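Local coordinates for Glyco_hydro_cc domain-containing protein (Trichoderma gamsii, PDB 6UBD) that binds oligosaccharides, probably of the beta-1,3-glucan type, as a subgroup VII member of glycoside hydrolase family 128, at residues Q157-Q160 against S166-F169; E201-F206 against S250-V255; T215-I220 against L261-Q266. All blocks are in the same frame, centred on the assembly; numbering follows the deposited sequence.

Interaction 1 of 3, residues Q157-Q160 against S166-F169; sequences QFNQ and SWDF
W167 reaches from the loop after helix 154-159 to F158 and N159 in the C-terminal part of that helix. Its CB points at the helix. CG lies between the backbone N and the carbonyl carbon (chi1 61°), and this swings the six-membered ring forward to do the touching. The five-membered ring stays on the loop side. There NE1 is hydrogen-bonded to OG1 of T170, and the backbone N of F169 lies at the ring edge, in its plane. Further out, CZ3 of W167 meets F158 at CD2, 3.7 Å away. The carbon comes in at the edge of the phenyl ring, close to its plane, so the two rings are not stacked. At the tip, CH2 of W167 lies 3.5 Å from OD1 of N159 and 3.8 Å from its CB. The N159 amide is tilted by 51° against the indole. CZ2 of W167 is the next ring atom along, 3.9 Å from the same OD1. No direct hydrogen bond joins the segments. One water bridges them instead. It donates to N159 OD1 at 2.7 Å and is hydrogen-bonded to S166 OG at 2.7 Å. That hydroxyl also sits over one face of the W167 ring, near the rim. OD1 of N159 thus takes a water hydrogen bond while it rests against CH2 of W167. K195 makes a cation-pi contact with the indole and donates a hydrogen bond to W167 O. The contact folds the loop between helix 154-159 and strand 170-176 of the (beta/alpha)8 barrel back onto the helix. Helix 120-136 packs alongside, with V124 against F158 and W127 against W167, while D168 and F169 bond through their backbones to L141 at strand 140-142.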
ATOM      1  N   GLN A 157       5.835  12.693 -13.932  1.00  9.16           N
ATOM      2  CA  GLN A 157       5.668  12.636 -15.396  1.00  9.11           C
ATOM      3  C   GLN A 157       4.299  12.009 -15.720  1.00  8.37           C
ATOM      4  O   GLN A 157       3.564  12.549 -16.606  1.00  8.88           O
ATOM      5  CB  GLN A 157       6.867  11.889 -15.963  1.00  7.99           C
ATOM      6  CG  GLN A 157       6.850  11.867 -17.503  1.00  8.91           C
ATOM      7  CD  GLN A 157       7.110  13.240 -18.096  1.00  9.17           C
ATOM      8  OE1 GLN A 157       7.845  14.057 -17.536  1.00 10.71           O
ATOM      9  NE2 GLN A 157       6.548  13.513 -19.257  1.00 12.00           N
ATOM     10  N   PHE A 158       3.906  10.925 -15.041  1.00  8.54           N
ATOM     11  CA  PHE A 158       2.613  10.241 -15.298  1.00  9.07           C
ATOM     12  C   PHE A 158       1.483  11.242 -15.076  1.00  7.82           C
ATOM     13  O   PHE A 158       0.512  11.272 -15.843  1.00  8.22           O
ATOM     14  CB  PHE A 158       2.538   9.046 -14.317  1.00  8.69           C
ATOM     15  CG  PHE A 158       1.276   8.220 -14.394  1.00  7.35           C
ATOM     16  CD1 PHE A 158       1.066   7.299 -15.401  1.00  7.45           C
ATOM     17  CD2 PHE A 158       0.298   8.326 -13.423  1.00  7.69           C
ATOM     18  CE1 PHE A 158      -0.073   6.517 -15.438  1.00  8.32           C
ATOM     19  CE2 PHE A 158      -0.841   7.529 -13.436  1.00  8.00           C
ATOM     20  CZ  PHE A 158      -1.047   6.632 -14.478  1.00  8.22           C
ATOM     21  N   ASN A 159       1.555  12.039 -14.018  1.00  8.51           N
ATOM     22  CA  ASN A 159       0.500  13.010 -13.622  1.00  8.82           C
ATOM     23  C   ASN A 159       0.314  14.109 -14.682  1.00  8.92           C
ATOM     24  O   ASN A 159      -0.770  14.728 -14.675  1.00  9.95           O
ATOM     25  CB  ASN A 159       0.873  13.653 -12.293  1.00  8.80           C
ATOM     26  CG  ASN A 159      -0.196  14.571 -11.745  1.00  8.40           C
ATOM     27  OD1 ASN A 159      -1.335  14.115 -11.565  1.00  8.37           O
ATOM     28  ND2 ASN A 159       0.175  15.792 -11.360  1.00 10.57           N
ATOM     29  N   GLN A 160       1.299  14.339 -15.540  1.00  9.33           N
ATOM     30  CA  GLN A 160       1.228  15.357 -16.604  1.00  9.68           C
ATOM     31  C   GLN A 160       0.661  14.759 -17.892  1.00 10.35           C
ATOM     32  O   GLN A 160       0.490  15.515 -18.908  1.00 11.23           O
ATOM     33  CB  GLN A 160       2.573  16.045 -16.871  0.51  9.94           C
ATOM     34  CG  GLN A 160       3.015  17.013 -15.775  0.51 11.20           C
ATOM     35  CD  GLN A 160       2.003  18.093 -15.474  0.51 13.96           C
ATOM     36  OE1 GLN A 160       1.581  18.842 -16.354  0.51 19.56           O
ATOM     37  NE2 GLN A 160       1.708  18.187 -14.182  0.51 14.38           N
ATOM     38  N   SER A 166      -8.279  10.881 -13.431  1.00  8.26           N
ATOM     39  CA  SER A 166      -7.131  10.879 -12.472  1.00  9.36           C
ATOM     40  C   SER A 166      -7.470  10.068 -11.215  1.00  9.16           C
ATOM     41  O   SER A 166      -8.583   9.536 -11.041  1.00  9.68           O
ATOM     42  CB  SER A 166      -6.671  12.264 -12.181  1.00  9.81           C
ATOM     43  OG  SER A 166      -5.459  12.259 -11.440  1.00  9.52           O
ATOM     44  N   TRP A 167      -6.496   9.938 -10.318  1.00  8.80           N
ATOM     45  CA  TRP A 167      -6.684   9.209  -9.044  1.00  7.65           C
ATOM     46  C   TRP A 167      -7.354  10.093  -7.988  1.00  7.32           C
ATOM     47  O   TRP A 167      -7.367  11.303  -8.023  1.00  8.46           O
ATOM     48  CB  TRP A 167      -5.375   8.629  -8.528  1.00  8.06           C
ATOM     49  CG  TRP A 167      -4.266   9.575  -8.209  1.00  8.73           C
ATOM     50  CD1 TRP A 167      -4.009  10.122  -6.986  1.00 10.91           C
ATOM     51  CD2 TRP A 167      -3.188   9.950  -9.066  1.00  9.22           C
ATOM     52  NE1 TRP A 167      -2.853  10.845  -7.043  1.00 10.96           N
ATOM     53  CE2 TRP A 167      -2.312  10.760  -8.300  1.00  7.35           C
ATOM     54  CE3 TRP A 167      -2.908   9.714 -10.429  1.00  9.00           C
ATOM     55  CZ2 TRP A 167      -1.156  11.294  -8.867  1.00  9.10           C
ATOM     56  CZ3 TRP A 167      -1.746  10.225 -10.941  1.00 10.38           C
ATOM     57  CH2 TRP A 167      -0.876  10.979 -10.151  1.00 10.21           C
ATOM     58  N   ASP A 168      -7.979   9.410  -7.013  1.00  8.26           N
ATOM     59  CA  ASP A 168      -8.618  10.046  -5.823  1.00  7.44           C
ATOM     60  C   ASP A 168      -7.668  10.091  -4.590  1.00  7.02           C
ATOM     61  O   ASP A 168      -7.739  11.087  -3.831  1.00  8.56           O
ATOM     62  CB  ASP A 168      -9.865   9.254  -5.503  1.00  7.37           C
ATOM     63  CG  ASP A 168     -10.912   9.202  -6.599  1.00  8.87           C
ATOM     64  OD1 ASP A 168     -11.371  10.319  -6.955  1.00 12.20           O
ATOM     65  OD2 ASP A 168     -11.120   8.117  -7.203  1.00  8.91           O
ATOM     66  N   PHE A 169      -6.796   9.083  -4.448  1.00  8.72           N
ATOM     67  CA  PHE A 169      -5.861   9.023  -3.308  1.00  8.75           C
ATOM     68  C   PHE A 169      -4.495   8.638  -3.886  1.00  7.82           C
ATOM     69  O   PHE A 169      -4.396   7.814  -4.803  1.00  7.44           O
ATOM     70  CB  PHE A 169      -6.346   8.085  -2.163  1.00  8.46           C
ATOM     71  CG  PHE A 169      -6.498   6.621  -2.516  1.00  9.16           C
ATOM     72  CD1 PHE A 169      -7.701   6.096  -2.988  1.00  7.81           C
ATOM     73  CD2 PHE A 169      -5.448   5.739  -2.364  1.00  9.12           C
ATOM     74  CE1 PHE A 169      -7.827   4.731  -3.206  1.00  8.11           C
ATOM     75  CE2 PHE A 169      -5.558   4.388  -2.632  1.00  9.03           C
ATOM     76  CZ  PHE A 169      -6.767   3.888  -3.017  1.00  7.55           C
TER
HETATM   77  O   HOH W   1      -3.545  13.384 -13.003  1.00 13.35           O

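Interaction 2 of 3, residues E201-F206 against S250-V255; sequences EFACVF and SVWPPV
The indole of W252 lies flat on the backbone of strand 197-206 at A203. CB of A203 makes a CH-pi contact with the five-membered ring, 3.7 Å from its centroid and 19° off the ring normal. Its closest ring atom is CE2 of W252, at 3.5 Å. The six-membered ring extends over the chain itself. CZ2 of W252 is 3.5 Å from CA of A203, and CZ3 of W252 is 3.6 Å from the backbone N of C204. A203 CB and C204 N both lie over one face of the indole, so a single flat group spans the peptide between two residues. CZ2 of W252 also approaches the carbonyl O of F202, at 3.4 Å and obliquely to the ring. Two side chains complete this shell. CB of C204 touches CZ3 of W252, and F202 brings CE1 to 4.1 Å from W252 CH2, the two side chains crossing at about a right angle. The contact is wholly buried and has no hydrogen bond across it. It rests on the indole face packed against the A203 methyl and the strand backbone.

The next shell fixes these groups. W252 has CG anti to its backbone N (chi1 -176°), which carries the ring from the loop to the strand. NE1 of W252 donates to the carbonyl O of T243, so the buried N-H is satisfied and the ring is kept from turning. Y242 stacks on the indole, and its hydroxyl is hydrogen-bonded to W252 O. On the strand side, C204 is tied to C214 by a disulfide. Strand 197-206 runs parallel to strands 170-176 and 237-243 in the (beta/alpha)8 barrel. W223 of helix 217-233 touches F202 and C204, and W252 itself belongs to the loop between strand 237-243 and helix 263-273.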
ATOM      1  N   GLU A 201       2.353   0.399   1.706  1.00  7.80           N
ATOM      2  CA  GLU A 201       3.353  -0.483   2.378  1.00  7.93           C
ATOM      3  C   GLU A 201       4.219   0.424   3.243  1.00  8.23           C
ATOM      4  O   GLU A 201       4.595   1.495   2.820  1.00  8.83           O
ATOM      5  CB  GLU A 201       4.326  -1.206   1.453  1.00  9.65           C
ATOM      6  CG  GLU A 201       3.692  -2.269   0.531  1.00  8.88           C
ATOM      7  CD  GLU A 201       4.748  -2.910  -0.345  1.00 10.10           C
ATOM      8  OE1 GLU A 201       5.838  -3.180   0.166  1.00 20.98           O
ATOM      9  OE2 GLU A 201       4.496  -3.171  -1.518  1.00  9.67           O
ATOM     10  N   PHE A 202       4.584  -0.030   4.467  1.00  7.46           N
ATOM     11  CA  PHE A 202       5.655   0.613   5.301  1.00  8.69           C
ATOM     12  C   PHE A 202       6.440  -0.457   6.057  1.00  8.57           C
ATOM     13  O   PHE A 202       5.932  -1.543   6.375  1.00 10.20           O
ATOM     14  CB  PHE A 202       5.103   1.740   6.198  1.00  8.53           C
ATOM     15  CG  PHE A 202       4.271   1.223   7.376  1.00  8.39           C
ATOM     16  CD1 PHE A 202       4.887   0.752   8.544  1.00  9.06           C
ATOM     17  CD2 PHE A 202       2.888   1.248   7.335  1.00  8.04           C
ATOM     18  CE1 PHE A 202       4.108   0.268   9.588  1.00  9.82           C
ATOM     19  CE2 PHE A 202       2.115   0.728   8.384  1.00  7.95           C
ATOM     20  CZ  PHE A 202       2.732   0.253   9.512  1.00  8.76           C
ATOM     21  N   ALA A 203       7.723  -0.136   6.224  1.00  8.19           N
ATOM     22  CA  ALA A 203       8.620  -0.970   7.071  1.00  8.34           C
ATOM     23  C   ALA A 203       9.822  -0.128   7.448  1.00  8.57           C
ATOM     24  O   ALA A 203      10.237   0.845   6.782  1.00  8.74           O
ATOM     25  CB  ALA A 203       9.144  -2.210   6.361  1.00  8.92           C
ATOM     26  N   CYS A 204      10.459  -0.489   8.585  1.00  9.29           N
ATOM     27  CA  CYS A 204      11.678   0.181   9.123  1.00  9.60           C
ATOM     28  C   CYS A 204      12.896  -0.331   8.333  1.00  8.82           C
ATOM     29  O   CYS A 204      13.243  -1.528   8.406  1.00  9.15           O
ATOM     30  CB  CYS A 204      11.823  -0.137  10.606  1.00 11.39           C
ATOM     31  SG  CYS A 204      13.142   0.747  11.492  1.00 11.43           S
ATOM     32  N   VAL A 205      13.499   0.564   7.559  1.00  8.65           N
ATOM     33  CA  VAL A 205      14.646   0.266   6.652  1.00  8.86           C
ATOM     34  C   VAL A 205      15.583   1.469   6.668  1.00  8.32           C
ATOM     35  O   VAL A 205      15.163   2.626   6.612  1.00  8.31           O
ATOM     36  CB  VAL A 205      14.196  -0.029   5.214  1.00  9.64           C
ATOM     37  CG1 VAL A 205      15.397  -0.404   4.337  1.00 10.22           C
ATOM     38  CG2 VAL A 205      13.099  -1.064   5.133  1.00  9.74           C
ATOM     39  N   PHE A 206      16.874   1.151   6.768  1.00  9.14           N
ATOM     40  CA  PHE A 206      17.996   2.102   6.490  1.00  9.83           C
ATOM     41  C   PHE A 206      18.108   2.214   4.966  1.00  9.95           C
ATOM     42  O   PHE A 206      18.952   1.535   4.314  1.00 10.21           O
ATOM     43  CB  PHE A 206      19.271   1.627   7.203  1.00 10.62           C
ATOM     44  CG  PHE A 206      19.232   1.677   8.693  1.00  9.56           C
ATOM     45  CD1 PHE A 206      19.439   2.851   9.418  1.00 10.46           C
ATOM     46  CD2 PHE A 206      18.883   0.532   9.417  1.00 13.03           C
ATOM     47  CE1 PHE A 206      19.404   2.831  10.812  1.00 12.00           C
ATOM     48  CE2 PHE A 206      18.829   0.522  10.783  1.00 13.24           C
ATOM     49  CZ  PHE A 206      19.052   1.684  11.478  1.00 12.15           C
ATOM     50  N   SER A 250      14.883 -10.711   8.973  1.00 10.31           N
ATOM     51  CA  SER A 250      14.263 -11.749   9.819  1.00 10.53           C
ATOM     52  C   SER A 250      13.459 -11.155  10.995  1.00  9.27           C
ATOM     53  O   SER A 250      12.693 -11.907  11.628  1.00 10.67           O
ATOM     54  CB  SER A 250      15.301 -12.711  10.315  1.00 13.30           C
ATOM     55  OG  SER A 250      16.129 -12.080  11.275  1.00 14.12           O
ATOM     56  N   VAL A 251      13.628  -9.854  11.288  1.00  8.57           N
ATOM     57  CA  VAL A 251      13.028  -9.232  12.496  1.00  9.22           C
ATOM     58  C   VAL A 251      11.690  -8.519  12.159  1.00  8.92           C
ATOM     59  O   VAL A 251      10.718  -8.686  12.953  1.00  9.22           O
ATOM     60  CB  VAL A 251      14.060  -8.297  13.158  1.00  9.72           C
ATOM     61  CG1 VAL A 251      13.523  -7.792  14.486  1.00  9.95           C
ATOM     62  CG2 VAL A 251      15.393  -9.028  13.386  1.00 10.92           C
ATOM     63  N   TRP A 252      11.610  -7.830  11.029  1.00  8.26           N
ATOM     64  CA  TRP A 252      10.358  -7.157  10.603  1.00  9.33           C
ATOM     65  C   TRP A 252       9.186  -8.121  10.400  1.00  8.82           C
ATOM     66  O   TRP A 252       8.031  -7.725  10.682  1.00  8.46           O
ATOM     67  CB  TRP A 252      10.663  -6.328   9.315  1.00  7.55           C
ATOM     68  CG  TRP A 252       9.465  -5.554   8.877  1.00  8.28           C
ATOM     69  CD1 TRP A 252       8.563  -5.910   7.899  1.00  7.33           C
ATOM     70  CD2 TRP A 252       8.916  -4.380   9.491  1.00  8.18           C
ATOM     71  NE1 TRP A 252       7.513  -5.048   7.909  1.00  7.55           N
ATOM     72  CE2 TRP A 252       7.660  -4.117   8.896  1.00  8.14           C
ATOM     73  CE3 TRP A 252       9.335  -3.552  10.541  1.00  9.45           C
ATOM     74  CZ2 TRP A 252       6.874  -3.037   9.283  1.00  7.81           C
ATOM     75  CZ3 TRP A 252       8.562  -2.499  10.943  1.00  9.35           C
ATOM     76  CH2 TRP A 252       7.314  -2.239  10.328  1.00  7.82           C
ATOM     77  N   PRO A 253       9.371  -9.360   9.902  1.00  8.22           N
ATOM     78  CA  PRO A 253       8.185 -10.196   9.614  1.00  8.78           C
ATOM     79  C   PRO A 253       7.232 -10.278  10.805  1.00  8.58           C
ATOM     80  O   PRO A 253       7.688 -10.508  11.937  1.00  8.56           O
ATOM     81  CB  PRO A 253       8.753 -11.590   9.278  1.00  9.59           C
ATOM     82  CG  PRO A 253      10.038 -11.239   8.642  1.00  8.89           C
ATOM     83  CD  PRO A 253      10.597 -10.046   9.422  1.00  9.17           C
ATOM     84  N   PRO A 254       5.894 -10.097  10.595  1.00  8.36           N
ATOM     85  CA  PRO A 254       4.978 -10.025  11.751  1.00  8.00           C
ATOM     86  C   PRO A 254       4.601 -11.407  12.318  1.00  7.47           C
ATOM     87  O   PRO A 254       3.874 -11.382  13.342  1.00  8.56           O
ATOM     88  CB  PRO A 254       3.784  -9.288  11.148  1.00  8.76           C
ATOM     89  CG  PRO A 254       3.812  -9.711   9.690  1.00  9.23           C
ATOM     90  CD  PRO A 254       5.274  -9.736   9.311  1.00  8.93           C
ATOM     91  N   VAL A 255       5.051 -12.514  11.723  1.00  7.99           N
ATOM     92  CA  VAL A 255       4.751 -13.896  12.199  1.00  9.45           C
ATOM     93  C   VAL A 255       6.088 -14.645  12.333  1.00  9.71           C
ATOM     94  O   VAL A 255       6.946 -14.552  11.459  1.00  9.61           O
ATOM     95  CB  VAL A 255       3.809 -14.644  11.228  1.00 10.44           C
ATOM     96  CG1 VAL A 255       3.460 -16.028  11.794  1.00  9.89           C
ATOM     97  CG2 VAL A 255       2.529 -13.894  10.976  1.00  9.66           C
TER

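Interaction 3 of 3, residues T215-I220 against L261-Q266; sequences TDQNQI and LSQSGQ
Q217 sends CG anti to its backbone N (chi1 -168°) and then bends at the next bond (chi2 70°), which lays its amide against S264 and Q263. NE2 of Q217 donates to OG of S264 at 2.9 Å. The bond is nearly straight, 166° at the hydrogen, and the hydroxyl lies in the amide plane. S264 OG also bonds to the carbonyl O of V251, and Q217 NE2 has a second acceptor in OD1 of N221. Each of the two polar atoms therefore has two hydrogen-bond partners. OE1 of Q217 faces a water at 2.8 Å, which probably donates to it and accepts from the backbone N of S264 at 3.2 Å. The flank of the amide is covered by Q263, whose CB is 3.6 Å from CD of Q217.

The contact pairs the first turns of helices 217-233 and 263-273, two outer helices of the (beta/alpha)8 barrel. Each begins with a side-chain N-cap. In one of the two conformers of D216, its OD1 accepts from Q219 N at 2.9 Å, and OG of S262 accepts from G265 N at 3.0 Å. The water does similar work for the first-turn N-H of S264. Replacing Q217 with an alanine would probably leave S264 OG without its amide donor, take the OE1 partner from the water and uncover Q263 CB. Deeper in, I220 places CG2 3.6 Å from OG of S264, and V251 touches both I220 and Q217.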
ATOM      1  N   THR A 215      17.081  -4.236  12.203  1.00 10.18           N
ATOM      2  CA  THR A 215      17.195  -5.568  12.858  1.00 10.40           C
ATOM      3  C   THR A 215      17.239  -5.480  14.399  1.00 10.90           C
ATOM      4  O   THR A 215      17.291  -6.537  15.043  1.00 12.47           O
ATOM      5  CB  THR A 215      18.467  -6.291  12.374  1.00 10.78           C
ATOM      6  OG1 THR A 215      19.606  -5.425  12.635  1.00 12.58           O
ATOM      7  CG2 THR A 215      18.417  -6.723  10.926  1.00 11.35           C
ATOM      8  N   ASP A 216      17.108  -4.291  14.965  1.00  9.24           N
ATOM      9  CA  ASP A 216      17.085  -4.107  16.422  0.60  9.30           C
ATOM     10  C   ASP A 216      15.636  -4.107  16.901  1.00  8.36           C
ATOM     11  O   ASP A 216      14.893  -3.177  16.588  1.00  9.37           O
ATOM     12  CB  ASP A 216      17.865  -2.849  16.788  0.60 10.22           C
ATOM     13  CG  ASP A 216      18.004  -2.619  18.277  0.60 10.67           C
ATOM     14  OD1 ASP A 216      17.038  -2.147  18.917  0.60 10.65           O
ATOM     15  OD2 ASP A 216      19.128  -2.833  18.750  0.60 15.85           O
ATOM     16  N   GLN A 217      15.259  -5.158  17.659  1.00  8.57           N
ATOM     17  CA  GLN A 217      13.859  -5.296  18.071  1.00  8.61           C
ATOM     18  C   GLN A 217      13.372  -4.086  18.870  1.00  9.24           C
ATOM     19  O   GLN A 217      12.207  -3.642  18.695  1.00  9.50           O
ATOM     20  CB  GLN A 217      13.595  -6.591  18.808  1.00  8.58           C
ATOM     21  CG  GLN A 217      12.107  -6.892  18.991  1.00  8.87           C
ATOM     22  CD  GLN A 217      11.407  -7.262  17.692  1.00  7.91           C
ATOM     23  OE1 GLN A 217      11.704  -8.355  17.151  1.00  9.37           O
ATOM     24  NE2 GLN A 217      10.481  -6.392  17.236  1.00  9.06           N
ATOM     25  N   ASN A 218      14.208  -3.606  19.808  1.00 10.77           N
ATOM     26  CA  ASN A 218      13.765  -2.438  20.600  1.00 10.62           C
ATOM     27  C   ASN A 218      13.456  -1.227  19.717  1.00 10.04           C
ATOM     28  O   ASN A 218      12.467  -0.554  19.954  1.00  9.59           O
ATOM     29  CB  ASN A 218      14.861  -2.182  21.664  1.00 10.30           C
ATOM     30  CG  ASN A 218      14.548  -1.014  22.607  1.00  8.59           C
ATOM     31  OD1 ASN A 218      13.725  -1.199  23.515  1.00  9.32           O
ATOM     32  ND2 ASN A 218      15.162   0.160  22.432  1.00  9.48           N
ATOM     33  N   GLN A 219      14.410  -0.915  18.846  1.00 10.36           N
ATOM     34  CA  GLN A 219      14.203   0.227  17.894  1.00 10.81           C
ATOM     35  C   GLN A 219      12.937   0.013  17.029  1.00 10.15           C
ATOM     36  O   GLN A 219      12.187   1.011  16.827  1.00  8.97           O
ATOM     37  CB  GLN A 219      15.446   0.407  17.020  1.00 10.61           C
ATOM     38  CG  GLN A 219      15.318   1.561  15.975  1.00 13.73           C
ATOM     39  CD  GLN A 219      15.914   1.220  14.615  1.00 21.87           C
ATOM     40  OE1 GLN A 219      16.265   0.065  14.340  1.00 25.42           O
ATOM     41  NE2 GLN A 219      15.973   2.192  13.690  1.00 27.18           N
ATOM     42  N   ILE A 220      12.769  -1.218  16.523  1.00 10.86           N
ATOM     43  CA  ILE A 220      11.602  -1.517  15.631  1.00 12.99           C
ATOM     44  C   ILE A 220      10.308  -1.303  16.401  1.00 10.30           C
ATOM     45  O   ILE A 220       9.328  -0.695  15.925  1.00  8.86           O
ATOM     46  CB  ILE A 220      11.732  -2.936  15.038  1.00 11.90           C
ATOM     47  CG1 ILE A 220      12.807  -2.981  13.945  1.00 10.12           C
ATOM     48  CG2 ILE A 220      10.379  -3.403  14.503  1.00 11.05           C
ATOM     49  CD1 ILE A 220      13.257  -4.363  13.637  1.00 10.97           C
ATOM     50  N   LEU A 261       2.369 -14.949  16.544  1.00  8.94           N
ATOM     51  CA  LEU A 261       2.591 -13.507  16.250  1.00  9.38           C
ATOM     52  C   LEU A 261       3.983 -13.118  16.755  1.00  9.55           C
ATOM     53  O   LEU A 261       4.345 -13.356  17.942  1.00 11.09           O
ATOM     54  CB  LEU A 261       1.499 -12.664  16.897  1.00 10.10           C
ATOM     55  CG  LEU A 261       1.422 -11.182  16.487  1.00  9.77           C
ATOM     56  CD1 LEU A 261       1.107 -10.954  15.046  1.00  9.97           C
ATOM     57  CD2 LEU A 261       0.438 -10.482  17.425  1.00 13.43           C
ATOM     58  N   SER A 262       4.824 -12.462  15.941  1.00  9.09           N
ATOM     59  CA  SER A 262       6.210 -12.067  16.314  1.00  8.33           C
ATOM     60  C   SER A 262       6.151 -10.820  17.181  1.00  9.60           C
ATOM     61  O   SER A 262       5.124 -10.174  17.361  1.00  9.84           O
ATOM     62  CB  SER A 262       7.053 -11.814  15.079  1.00  9.01           C
ATOM     63  OG  SER A 262       6.671 -10.561  14.507  1.00  9.53           O
ATOM     64  N   GLN A 263       7.306 -10.492  17.797  1.00  9.46           N
ATOM     65  CA  GLN A 263       7.388  -9.245  18.591  1.00  8.68           C
ATOM     66  C   GLN A 263       7.049  -8.014  17.750  1.00  7.27           C
ATOM     67  O   GLN A 263       6.379  -7.091  18.209  1.00  8.59           O
ATOM     68  CB  GLN A 263       8.793  -9.164  19.237  1.00 10.54           C
ATOM     69  CG  GLN A 263       9.102 -10.294  20.254  1.00 12.05           C
ATOM     70  CD  GLN A 263      10.584 -10.377  20.553  1.00 15.44           C
ATOM     71  OE1 GLN A 263      11.124  -9.575  21.328  1.00 15.23           O
ATOM     72  NE2 GLN A 263      11.254 -11.345  19.887  1.00 20.95           N
ATOM     73  N   SER A 264       7.482  -7.996  16.476  1.00  8.69           N
ATOM     74  CA  SER A 264       7.140  -6.898  15.534  1.00  8.65           C
ATOM     75  C   SER A 264       5.626  -6.872  15.209  1.00 11.44           C
ATOM     76  O   SER A 264       4.988  -5.812  15.296  1.00 12.00           O
ATOM     77  CB  SER A 264       7.974  -6.984  14.282  1.00  8.36           C
ATOM     78  OG  SER A 264       9.374  -6.901  14.553  1.00  9.58           O
ATOM     79  N   GLY A 265       5.064  -8.071  15.021  1.00  9.69           N
ATOM     80  CA  GLY A 265       3.620  -8.176  14.813  1.00  8.39           C
ATOM     81  C   GLY A 265       2.792  -7.709  16.005  1.00  8.83           C
ATOM     82  O   GLY A 265       1.700  -7.084  15.921  1.00  9.35           O
ATOM     83  N   GLN A 266       3.280  -8.052  17.217  1.00  9.37           N
ATOM     84  CA  GLN A 266       2.642  -7.620  18.489  1.00 11.02           C
ATOM     85  C   GLN A 266       2.768  -6.096  18.636  1.00 14.73           C
ATOM     86  O   GLN A 266       1.855  -5.466  19.142  1.00 12.02           O
ATOM     87  CB  GLN A 266       3.325  -8.293  19.683  0.50 10.34           C
ATOM     88  CG  GLN A 266       3.061  -9.805  19.835  0.50  9.84           C
ATOM     89  CD  GLN A 266       4.035 -10.501  20.754  0.50 11.63           C
ATOM     90  OE1 GLN A 266       4.684 -11.506  20.416  0.50 13.85           O
ATOM     91  NE2 GLN A 266       4.124  -9.929  21.947  0.50 21.01           N
TER
HETATM   92  O   HOH W   2       9.926  -9.944  15.646  1.00 12.00           O

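Interaction 1 comes first along the chain and closes before the others open. Its centre is about 29 Å from that of interaction 2 and about 35 Å from that of interaction 3, on the opposite side of the chain's centre. Interactions 2 and 3 are neighbours, with centres about 8 Å apart, and their segments alternate in sequence. They meet through loop 250-255: besides the bond between V251 and S264, P253 O probably bonds to S262 OG at 2.8 Å. This loop thus joins strand 197-206 to the starts of helices 217-233 and 263-273. Interaction 1 lies on one side of the (beta/alpha)8 barrel, and interactions 2 and 3 form one continuous region on the other.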